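Local coordinates for protein beta-galactosidase (Bacillus circulans, PDB 4MAD) that probably hydrolyses terminal non-reducing beta-D-galactose residues in beta-D-galactosides, as a family 35 glycoside hydrolase with a (beta/alpha)8 barrel and additional all-beta domains, at residues A[398-403]-A[450-455]. Sequence-based numbering, arbitrary orientation.
Sequences YETTIK and SKLQII
Two neighbouring antiparallel strands in the first all-beta domain of this family 35 enzyme pair along residues 398-403 and 450-455. Tyr398-Ile454, Thr400-Leu452 and Ile402-Ser450 are hydrogen-bonded pairs, each closed by two backbone bonds. Ile402 N to Ser450 O is 2.9 Å and almost straight at 175°. Glu399-Gln453 and Thr401-Lys451 are the non-hydrogen-bonded pairs between them. Here Glu399 CA lies 3.2 Å from Leu452 O, a CA-H...O contact.

On the face of Glu399, Thr401, Lys451 and Gln453, the Glu399 carboxylate is the polar centre of the contact. Its CG is anti to the backbone N (chi1 170°), and the extended chain brings the carboxylate alongside the Gln453 amide, with the two planes 44° apart. Gln453 NE2 donates to Glu399 OE2 at 2.9 Å. It meets that oxygen nearly along its C-O axis, while the oxygen sits somewhat out of the Gln453 amide plane. Glu399 OE2 also makes a long salt bridge to Lys451 NZ at 4.0 Å. Lys451 CE is closer, 3.5 Å from Glu399 OE2. Glu399 OE1 is hydrogen-bonded to Tyr491 OH. Replacing Glu399 by an alanine would probably leave the Gln453 amide without this acceptor and Lys451 without its nearby opposite charge.

The other face is mainly apolar. Thr400 CG2 meets Leu452 CB at 4.1 Å, and Ile402 CD1 approaches that CB from a neighbouring pair. Tyr398 OH is hydrogen-bonded to Leu384 O, and Thr400 OG1 to Asp487 O. Trp488 and Leu485 join the packing on the face of Thr400, Leu452 and Ile402.

In the six-stranded antiparallel sheet, strand 488-493 flanks 395-403, and strand 419-424 flanks 449-457.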
# COMPACT_ATOMS: atom_id res chain seq x y z
N TYR A 398 14.66 -5.22 -19.87
CA TYR A 398 14.49 -6.21 -20.89
C TYR A 398 15.40 -5.82 -22.08
O TYR A 398 15.43 -4.71 -22.46
CB TYR A 398 13.07 -6.27 -21.44
CG TYR A 398 11.96 -6.76 -20.52
CD1 TYR A 398 11.54 -8.08 -20.55
CD2 TYR A 398 11.27 -5.91 -19.71
CE1 TYR A 398 10.52 -8.50 -19.76
CE2 TYR A 398 10.27 -6.35 -18.95
CZ TYR A 398 9.89 -7.65 -18.96
OH TYR A 398 8.91 -8.07 -18.20
N GLU A 399 16.16 -6.78 -22.58
CA GLU A 399 17.21 -6.48 -23.52
C GLU A 399 17.26 -7.56 -24.64
O GLU A 399 17.19 -8.71 -24.37
CB GLU A 399 18.50 -6.43 -22.75
CG GLU A 399 19.78 -6.37 -23.44
CD GLU A 399 20.94 -6.11 -22.43
OE1 GLU A 399 21.72 -7.01 -22.16
OE2 GLU A 399 21.00 -5.02 -21.86
N THR A 400 17.36 -7.12 -25.88
CA THR A 400 17.46 -8.03 -27.01
C THR A 400 18.20 -7.36 -28.13
O THR A 400 18.24 -6.17 -28.20
CB THR A 400 16.10 -8.49 -27.53
OG1 THR A 400 16.23 -9.63 -28.38
CG2 THR A 400 15.45 -7.40 -28.27
N THR A 401 18.77 -8.18 -29.01
CA THR A 401 19.45 -7.69 -30.17
C THR A 401 18.66 -7.91 -31.45
O THR A 401 18.27 -8.97 -31.74
CB THR A 401 20.85 -8.31 -30.34
OG1 THR A 401 21.60 -8.23 -29.13
CG2 THR A 401 21.60 -7.59 -31.42
N ILE A 402 18.44 -6.87 -32.18
CA ILE A 402 17.77 -6.96 -33.45
C ILE A 402 18.83 -7.06 -34.56
O ILE A 402 19.70 -6.29 -34.64
CB ILE A 402 16.93 -5.74 -33.71
CG1 ILE A 402 15.87 -5.58 -32.63
CG2 ILE A 402 16.27 -5.83 -35.00
CD1 ILE A 402 15.55 -4.18 -32.33
N LYS A 403 18.70 -8.03 -35.43
CA LYS A 403 19.66 -8.18 -36.47
C LYS A 403 19.13 -7.77 -37.83
O LYS A 403 18.21 -8.31 -38.30
CB LYS A 403 20.11 -9.60 -36.53
CG LYS A 403 20.38 -10.06 -35.20
CD LYS A 403 21.62 -10.75 -35.07
CE LYS A 403 21.77 -11.09 -33.65
NZ LYS A 403 22.97 -11.86 -33.51
N SER A 450 21.01 -3.80 -33.68
CA SER A 450 20.55 -2.83 -32.73
C SER A 450 20.26 -3.44 -31.36
O SER A 450 19.47 -4.32 -31.29
CB SER A 450 19.31 -2.22 -33.29
OG SER A 450 19.60 -1.46 -34.41
N LYS A 451 20.90 -2.96 -30.32
CA LYS A 451 20.62 -3.43 -28.99
C LYS A 451 19.47 -2.62 -28.39
O LYS A 451 19.58 -1.44 -28.16
CB LYS A 451 21.87 -3.34 -28.13
CG LYS A 451 21.72 -3.84 -26.74
CD LYS A 451 22.86 -3.40 -25.87
CE LYS A 451 23.01 -4.24 -24.66
NZ LYS A 451 24.24 -4.00 -23.90
N LEU A 452 18.37 -3.31 -28.16
CA LEU A 452 17.17 -2.73 -27.62
C LEU A 452 17.11 -3.03 -26.13
O LEU A 452 17.32 -4.12 -25.73
CB LEU A 452 15.96 -3.30 -28.34
CG LEU A 452 14.62 -2.92 -27.76
CD1 LEU A 452 14.40 -1.47 -27.89
CD2 LEU A 452 13.53 -3.69 -28.37
N GLN A 453 16.91 -1.97 -25.34
CA GLN A 453 16.76 -2.05 -23.91
C GLN A 453 15.50 -1.31 -23.48
O GLN A 453 15.24 -0.28 -23.93
CB GLN A 453 17.97 -1.44 -23.20
CG GLN A 453 19.25 -2.16 -23.45
CD GLN A 453 20.44 -1.47 -22.86
OE1 GLN A 453 20.76 -0.41 -23.24
NE2 GLN A 453 21.09 -2.12 -21.93
N ILE A 454 14.70 -1.92 -22.64
CA ILE A 454 13.53 -1.27 -22.13
C ILE A 454 13.55 -1.39 -20.61
O ILE A 454 13.59 -2.45 -20.11
CB ILE A 454 12.28 -1.91 -22.67
CG1 ILE A 454 12.32 -1.90 -24.19
CG2 ILE A 454 11.08 -1.20 -22.22
CD1 ILE A 454 11.09 -2.41 -24.90
N ILE A 455 13.53 -0.26 -19.94
CA ILE A 455 13.48 -0.21 -18.49
C ILE A 455 12.06 -0.01 -18.02
O ILE A 455 11.53 1.04 -18.17
CB ILE A 455 14.34 0.95 -17.87
CG1 ILE A 455 15.72 0.96 -18.48
CG2 ILE A 455 14.43 0.77 -16.39
CD1 ILE A 455 16.61 2.02 -17.98